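Local structure of GlcNAc-alpha-1,4-Gal-releasing endo-beta-galactosidase (Clostridium perfringens, 1UPS) at residues N290-I294 and A325-K329; N308-V312 and Y355-G359. The protein probably hydrolyses O-glycosidic bonds as a calcium-binding endo-beta-galactosidase of glycoside hydrolase family 16, releasing GlcNAc-alpha-1,4-Gal from its substrates. All coordinates share one frame; numbering follows the deposited sequence.

Both contacts lie in the C-terminal part of the chain, in a stretch probably folded as a ricin-like beta-trefoil. From the N terminus the segments come in the order 290-294, 308-312, 325-329 and 355-359, so the two loops cross rather than nest. Contact 1 closes a loop of 30 residues that includes 308-312, bringing strand 291-296 against strand 327-332. Contact 2 closes one of 42 residues that includes 325-329, tying the loop before strand 313-315 to strand 357-359. Their centres lie about 16 Å apart, and they meet where W327 CH2 packs on V312 CG1 at 4.1 Å.

Contact 1 (N290-I294 and A325-K329); sequences NNYLI and AKWSK
One face of the W327 indole receives I294, whose CD1 sits 3.8 Å from the centroid of the five-membered ring in a CH-pi contact, while Y292 O lies at the ring's edge, 3.4 Å from W327 CD1. The Y292 ring has W327 O and a water at its edge; K329 crosses the ring at about a right angle, its CD 3.6 Å from Y292 CE2. The isoleucine's CG1 lies anti to the carbonyl carbon (chi1 -57°) and its chain then runs extended, so that the end of the ethyl arm meets the broad, flat indole. Between the backbones, Y292 and W327 form a single antiparallel hydrogen-bonded pair: Y292 N donates to W327 O at 2.8 Å, and W327 N returns the bond to Y292 O. In what is probably a beta-trefoil, this pair joins strands 291-296 and 327-332, whose short segments run at 116°, well short of antiparallel. Waters link N290 O to K329 N and I294 N to A325 O. L293 CD2 rests 4.1 Å from the small A325 CB. The indole NE1 of W327 is satisfied by L303 O, and K329 NZ, too distant from the Y292 ring for more than a weak attraction, makes a salt bridge with E372.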
ATOM      1  N   ASN A 290      -5.357  17.480 -12.913  1.00 22.76           N
ATOM      2  CA  ASN A 290      -6.080  16.423 -13.640  1.00 20.60           C
ATOM      3  C   ASN A 290      -7.584  16.650 -13.650  1.00 18.33           C
ATOM      4  O   ASN A 290      -8.159  17.082 -12.644  1.00 17.16           O
ATOM      5  CB  ASN A 290      -5.807  15.057 -13.004  1.00 20.91           C
ATOM      6  CG  ASN A 290      -4.436  14.493 -13.363  1.00 23.25           C
ATOM      7  OD1 ASN A 290      -3.559  15.200 -13.885  1.00 24.41           O
ATOM      8  ND2 ASN A 290      -4.238  13.208 -13.067  1.00 23.61           N
ATOM      9  N   ASN A 291      -8.219  16.339 -14.783  1.00 15.92           N
ATOM     10  CA  ASN A 291      -9.669  16.349 -14.874  1.00 14.62           C
ATOM     11  C   ASN A 291     -10.117  14.932 -15.221  1.00 13.46           C
ATOM     12  O   ASN A 291      -9.340  14.173 -15.824  1.00 12.66           O
ATOM     13  CB  ASN A 291     -10.142  17.347 -15.935  1.00 15.02           C
ATOM     14  CG  ASN A 291      -9.702  18.769 -15.637  1.00 15.82           C
ATOM     15  OD1 ASN A 291      -9.713  19.198 -14.485  1.00 16.52           O
ATOM     16  ND2 ASN A 291      -9.286  19.496 -16.670  1.00 20.53           N
ATOM     17  N   TYR A 292     -11.334  14.578 -14.819  1.00 12.71           N
ATOM     18  CA  TYR A 292     -11.847  13.215 -15.026  1.00 12.28           C
ATOM     19  C   TYR A 292     -13.285  13.202 -15.504  1.00 12.24           C
ATOM     20  O   TYR A 292     -14.117  14.011 -15.054  1.00 12.41           O
ATOM     21  CB  TYR A 292     -11.808  12.421 -13.719  1.00 12.26           C
ATOM     22  CG  TYR A 292     -10.448  12.304 -13.113  1.00 12.85           C
ATOM     23  CD1 TYR A 292      -9.621  11.211 -13.408  1.00 13.65           C
ATOM     24  CD2 TYR A 292      -9.987  13.274 -12.213  1.00 13.72           C
ATOM     25  CE1 TYR A 292      -8.329  11.103 -12.836  1.00 15.42           C
ATOM     26  CE2 TYR A 292      -8.710  13.176 -11.642  1.00 13.16           C
ATOM     27  CZ  TYR A 292      -7.895  12.093 -11.958  1.00 14.62           C
ATOM     28  OH  TYR A 292      -6.642  12.008 -11.389  1.00 15.76           O
ATOM     29  N   LEU A 293     -13.591  12.248 -16.388  1.00 12.22           N
ATOM     30  CA  LEU A 293     -14.984  11.841 -16.598  1.00 11.69           C
ATOM     31  C   LEU A 293     -15.216  10.717 -15.592  1.00 11.56           C
ATOM     32  O   LEU A 293     -14.251  10.072 -15.162  1.00 12.06           O
ATOM     33  CB  LEU A 293     -15.193  11.307 -18.021  1.00 12.23           C
ATOM     34  CG  LEU A 293     -14.928  12.280 -19.171  1.00 12.96           C
ATOM     35  CD1 LEU A 293     -15.018  11.552 -20.509  1.00 14.84           C
ATOM     36  CD2 LEU A 293     -15.928  13.440 -19.104  1.00 15.44           C
ATOM     37  N   ILE A 294     -16.469  10.492 -15.196  1.00 10.22           N
ATOM     38  CA  ILE A 294     -16.797   9.421 -14.246  1.00 10.45           C
ATOM     39  C   ILE A 294     -17.930   8.582 -14.825  1.00 10.93           C
ATOM     40  O   ILE A 294     -19.043   9.074 -15.003  1.00 10.84           O
ATOM     41  CB  ILE A 294     -17.211  10.004 -12.862  1.00 10.52           C
ATOM     42  CG1 ILE A 294     -16.100  10.901 -12.292  1.00 10.51           C
ATOM     43  CG2 ILE A 294     -17.488   8.862 -11.876  1.00  9.72           C
ATOM     44  CD1 ILE A 294     -16.483  11.620 -10.970  1.00 13.05           C
ATOM     45  N   ALA A 325     -19.553  17.594 -17.319  1.00 14.21           N
ATOM     46  CA  ALA A 325     -19.237  16.183 -17.027  1.00 13.49           C
ATOM     47  C   ALA A 325     -17.793  15.993 -16.581  1.00 13.42           C
ATOM     48  O   ALA A 325     -17.338  14.865 -16.436  1.00 13.49           O
ATOM     49  CB  ALA A 325     -19.517  15.310 -18.269  1.00 13.43           C
ATOM     50  N   LYS A 326     -17.079  17.096 -16.362  1.00 13.34           N
ATOM     51  CA  LYS A 326     -15.670  17.035 -15.985  1.00 13.17           C
ATOM     52  C   LYS A 326     -15.497  17.319 -14.496  1.00 13.03           C
ATOM     53  O   LYS A 326     -16.107  18.262 -13.968  1.00 12.76           O
ATOM     54  CB  LYS A 326     -14.836  18.006 -16.827  1.00 13.40           C
ATOM     55  CG  LYS A 326     -14.784  17.625 -18.315  1.00 15.49           C
ATOM     56  CD  LYS A 326     -13.845  18.549 -19.077  1.00 19.31           C
ATOM     57  CE  LYS A 326     -13.880  18.276 -20.593  1.00 20.99           C
ATOM     58  NZ  LYS A 326     -13.078  19.328 -21.290  1.00 22.64           N
ATOM     59  N   TRP A 327     -14.674  16.490 -13.847  1.00 12.76           N
ATOM     60  CA  TRP A 327     -14.507  16.481 -12.379  1.00 12.99           C
ATOM     61  C   TRP A 327     -13.043  16.566 -11.951  1.00 13.52           C
ATOM     62  O   TRP A 327     -12.160  16.132 -12.676  1.00 13.02           O
ATOM     63  CB  TRP A 327     -15.133  15.199 -11.780  1.00 12.51           C
ATOM     64  CG  TRP A 327     -16.569  15.031 -12.166  1.00 12.10           C
ATOM     65  CD1 TRP A 327     -17.042  14.521 -13.334  1.00 11.53           C
ATOM     66  CD2 TRP A 327     -17.719  15.429 -11.406  1.00 11.05           C
ATOM     67  NE1 TRP A 327     -18.417  14.550 -13.348  1.00 11.49           N
ATOM     68  CE2 TRP A 327     -18.861  15.107 -12.173  1.00 12.22           C
ATOM     69  CE3 TRP A 327     -17.901  16.006 -10.133  1.00 11.78           C
ATOM     70  CZ2 TRP A 327     -20.167  15.344 -11.725  1.00 11.78           C
ATOM     71  CZ3 TRP A 327     -19.207  16.250  -9.683  1.00 12.38           C
ATOM     72  CH2 TRP A 327     -20.321  15.904 -10.479  1.00 11.38           C
ATOM     73  N   SER A 328     -12.805  17.115 -10.756  1.00 13.67           N
ATOM     74  CA  SER A 328     -11.473  17.202 -10.154  1.00 14.56           C
ATOM     75  C   SER A 328     -11.517  16.441  -8.843  1.00 14.68           C
ATOM     76  O   SER A 328     -12.585  16.298  -8.231  1.00 14.40           O
ATOM     77  CB  SER A 328     -11.116  18.661  -9.812  1.00 14.51           C
ATOM     78  OG  SER A 328     -10.854  19.428 -10.967  1.00 18.05           O
ATOM     79  N   LYS A 329     -10.355  15.975  -8.404  1.00 15.52           N
ATOM     80  CA  LYS A 329     -10.219  15.407  -7.068  1.00 16.39           C
ATOM     81  C   LYS A 329      -9.382  16.295  -6.162  1.00 17.03           C
ATOM     82  O   LYS A 329      -8.413  16.924  -6.595  1.00 16.53           O
ATOM     83  CB  LYS A 329      -9.599  14.016  -7.116  1.00 16.46           C
ATOM     84  CG  LYS A 329     -10.326  13.045  -8.019  1.00 18.98           C
ATOM     85  CD  LYS A 329      -9.441  11.836  -8.332  1.00 22.93           C
ATOM     86  CE  LYS A 329      -9.600  10.780  -7.280  1.00 25.17           C
ATOM     87  NZ  LYS A 329      -8.587   9.697  -7.464  1.00 26.71           N
TER
HETATM   88  O   HOH W   1      -7.939  16.368  -9.855  1.00 26.80           O
HETATM   89  O   HOH W   2     -18.406  12.302 -16.251  1.00 15.28           O

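Contact 2 (N308-V312 and Y355-G359); sequences NNDKV and YIEHG
A first torsion of 53° sets the H358 imidazole between its own backbone N and carbonyl carbon, and from there NE2 reaches the carbonyls of N309 and K311. The K311 chain bends at the second torsion (-119°) and again at the last, which lays CD and CE over one face of the Y355 ring. The main grip is H358 NE2 to N309 O at 2.8 Å, the acceptor in the imidazole plane and the donor on a lone pair in the carbonyl plane. The same N-H is shared with K311 O at 3.2 Å, a weak bond, also near the ring plane. An Asx turn shapes this part of the loop: N309 OD1 accepts from K311 N at 3.0 Å, and asparagine suits the place because its short side chain can turn the amide oxygen back to the backbone. Here an irregular loop meets strand 357-359, which pairs with strand 346-348 in the probable beta-trefoil. With NE2 donating to carbonyls and ND1 hydrogen-bonded to the carboxylate of E345, a positive charge on H358 would probably be favoured. Lysine suits Y355 by offering methylenes and a charge: K311 CE lies 3.7 Å from the ring centroid in a CH-pi contact, NZ 4.9 Å from it as a cation-pi partner, and the tyrosine hydroxyl bonds to E397. V312, apolar and buried, packs its CG2 against H358 CD2 (3.8 Å) and I356 CG2. Waters bridge D310 O to H358 N and to I356 O, and V312 N to I356 O.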
ATOM      1  N   ASN A 308     -29.904  24.293 -12.821  1.00 24.41           N
ATOM      2  CA  ASN A 308     -31.173  24.269 -12.079  1.00 24.35           C
ATOM      3  C   ASN A 308     -31.694  22.876 -11.718  1.00 23.75           C
ATOM      4  O   ASN A 308     -32.902  22.609 -11.775  1.00 23.94           O
ATOM      5  CB  ASN A 308     -32.244  25.104 -12.786  1.00 25.34           C
ATOM      6  CG  ASN A 308     -31.972  26.579 -12.684  1.00 27.20           C
ATOM      7  OD1 ASN A 308     -31.989  27.152 -11.588  1.00 30.97           O
ATOM      8  ND2 ASN A 308     -31.701  27.210 -13.822  1.00 30.84           N
ATOM      9  N   ASN A 309     -30.761  21.997 -11.356  1.00 22.09           N
ATOM     10  CA  ASN A 309     -31.067  20.644 -10.924  1.00 21.16           C
ATOM     11  C   ASN A 309     -30.284  20.388  -9.641  1.00 20.48           C
ATOM     12  O   ASN A 309     -29.054  20.429  -9.650  1.00 19.66           O
ATOM     13  CB  ASN A 309     -30.666  19.632 -12.009  1.00 20.81           C
ATOM     14  CG  ASN A 309     -31.268  18.250 -11.784  1.00 21.47           C
ATOM     15  OD1 ASN A 309     -31.534  17.853 -10.648  1.00 21.58           O
ATOM     16  ND2 ASN A 309     -31.480  17.505 -12.878  1.00 21.61           N
ATOM     17  N   ASP A 310     -30.994  20.154  -8.537  1.00 19.89           N
ATOM     18  CA  ASP A 310     -30.322  19.913  -7.258  1.00 20.08           C
ATOM     19  C   ASP A 310     -29.792  18.482  -7.093  1.00 18.59           C
ATOM     20  O   ASP A 310     -29.170  18.167  -6.084  1.00 18.19           O
ATOM     21  CB  ASP A 310     -31.197  20.333  -6.065  1.00 21.01           C
ATOM     22  CG  ASP A 310     -32.477  19.526  -5.943  1.00 24.63           C
ATOM     23  OD1 ASP A 310     -33.270  19.831  -5.008  1.00 29.29           O
ATOM     24  OD2 ASP A 310     -32.797  18.586  -6.710  1.00 28.19           O
ATOM     25  N   LYS A 311     -30.033  17.629  -8.089  1.00 17.57           N
ATOM     26  CA  LYS A 311     -29.449  16.282  -8.099  1.00 16.69           C
ATOM     27  C   LYS A 311     -28.227  16.260  -9.012  1.00 15.45           C
ATOM     28  O   LYS A 311     -28.013  17.202  -9.788  1.00 15.83           O
ATOM     29  CB  LYS A 311     -30.480  15.260  -8.593  1.00 16.95           C
ATOM     30  CG  LYS A 311     -31.771  15.280  -7.783  1.00 19.91           C
ATOM     31  CD  LYS A 311     -32.055  13.953  -7.098  1.00 22.53           C
ATOM     32  CE  LYS A 311     -33.176  14.080  -6.075  1.00 22.96           C
ATOM     33  NZ  LYS A 311     -34.348  14.825  -6.613  1.00 25.68           N
ATOM     34  N   VAL A 312     -27.439  15.188  -8.935  1.00 14.24           N
ATOM     35  CA  VAL A 312     -26.368  14.955  -9.910  1.00 13.63           C
ATOM     36  C   VAL A 312     -26.921  13.987 -10.963  1.00 13.43           C
ATOM     37  O   VAL A 312     -27.448  12.937 -10.617  1.00 13.19           O
ATOM     38  CB  VAL A 312     -25.094  14.377  -9.239  1.00 13.35           C
ATOM     39  CG1 VAL A 312     -23.982  14.157 -10.251  1.00 13.32           C
ATOM     40  CG2 VAL A 312     -24.625  15.311  -8.123  1.00 14.63           C
ATOM     41  N   TYR A 355     -29.962  11.001  -1.893  1.00 13.35           N
ATOM     42  CA  TYR A 355     -29.318  11.405  -3.149  1.00 14.08           C
ATOM     43  C   TYR A 355     -28.059  12.210  -2.903  1.00 13.52           C
ATOM     44  O   TYR A 355     -27.959  12.949  -1.909  1.00 14.32           O
ATOM     45  CB  TYR A 355     -30.294  12.209  -4.034  1.00 13.67           C
ATOM     46  CG  TYR A 355     -31.513  11.403  -4.425  1.00 15.00           C
ATOM     47  CD1 TYR A 355     -31.499  10.578  -5.560  1.00 15.02           C
ATOM     48  CD2 TYR A 355     -32.671  11.439  -3.643  1.00 15.07           C
ATOM     49  CE1 TYR A 355     -32.625   9.812  -5.908  1.00 16.69           C
ATOM     50  CE2 TYR A 355     -33.793  10.684  -3.971  1.00 17.30           C
ATOM     51  CZ  TYR A 355     -33.769   9.870  -5.104  1.00 18.57           C
ATOM     52  OH  TYR A 355     -34.893   9.124  -5.430  1.00 17.86           O
ATOM     53  N   ILE A 356     -27.087  12.077  -3.804  1.00 13.84           N
ATOM     54  CA  ILE A 356     -25.883  12.896  -3.727  1.00 13.38           C
ATOM     55  C   ILE A 356     -26.274  14.347  -3.998  1.00 13.87           C
ATOM     56  O   ILE A 356     -26.977  14.634  -4.976  1.00 13.99           O
ATOM     57  CB  ILE A 356     -24.814  12.428  -4.760  1.00 13.39           C
ATOM     58  CG1 ILE A 356     -24.410  10.970  -4.512  1.00 14.59           C
ATOM     59  CG2 ILE A 356     -23.576  13.346  -4.708  1.00 11.34           C
ATOM     60  CD1 ILE A 356     -23.675  10.741  -3.176  1.00 16.06           C
ATOM     61  N   GLU A 357     -25.810  15.251  -3.135  1.00 13.60           N
ATOM     62  CA  GLU A 357     -26.035  16.687  -3.289  1.00 13.90           C
ATOM     63  C   GLU A 357     -24.788  17.341  -3.878  1.00 14.15           C
ATOM     64  O   GLU A 357     -23.710  16.748  -3.863  1.00 13.99           O
ATOM     65  CB  GLU A 357     -26.345  17.320  -1.917  1.00 13.65           C
ATOM     66  CG  GLU A 357     -27.572  16.724  -1.242  1.00 14.59           C
ATOM     67  CD  GLU A 357     -27.762  17.245   0.171  1.00 16.33           C
ATOM     68  OE1 GLU A 357     -28.065  18.453   0.309  1.00 15.81           O
ATOM     69  OE2 GLU A 357     -27.587  16.454   1.128  1.00 16.57           O
ATOM     70  N   HIS A 358     -24.931  18.557  -4.394  1.00 15.02           N
ATOM     71  CA  HIS A 358     -23.773  19.326  -4.857  1.00 15.58           C
ATOM     72  C   HIS A 358     -23.853  20.785  -4.412  1.00 16.32           C
ATOM     73  O   HIS A 358     -24.860  21.457  -4.644  1.00 16.47           O
ATOM     74  CB  HIS A 358     -23.601  19.254  -6.386  1.00 15.56           C
ATOM     75  CG  HIS A 358     -24.830  19.618  -7.162  1.00 16.59           C
ATOM     76  ND1 HIS A 358     -25.073  20.899  -7.607  1.00 16.55           N
ATOM     77  CD2 HIS A 358     -25.881  18.869  -7.584  1.00 16.22           C
ATOM     78  CE1 HIS A 358     -26.222  20.930  -8.260  1.00 16.95           C
ATOM     79  NE2 HIS A 358     -26.735  19.712  -8.261  1.00 15.96           N
ATOM     80  N   GLY A 359     -22.787  21.257  -3.769  1.00 16.49           N
ATOM     81  CA  GLY A 359     -22.734  22.632  -3.288  1.00 17.49           C
ATOM     82  C   GLY A 359     -21.329  23.077  -2.957  1.00 17.74           C
ATOM     83  O   GLY A 359     -20.410  22.268  -2.814  1.00 17.04           O
TER
HETATM   84  O   HOH W   3     -27.579  19.685  -4.304  1.00 21.49           O
HETATM   85  O   HOH W   4     -29.455  16.042  -4.489  1.00 25.53           O
HETATM   86  O   HOH W   5     -28.126  13.194  -7.043  1.00 17.45           O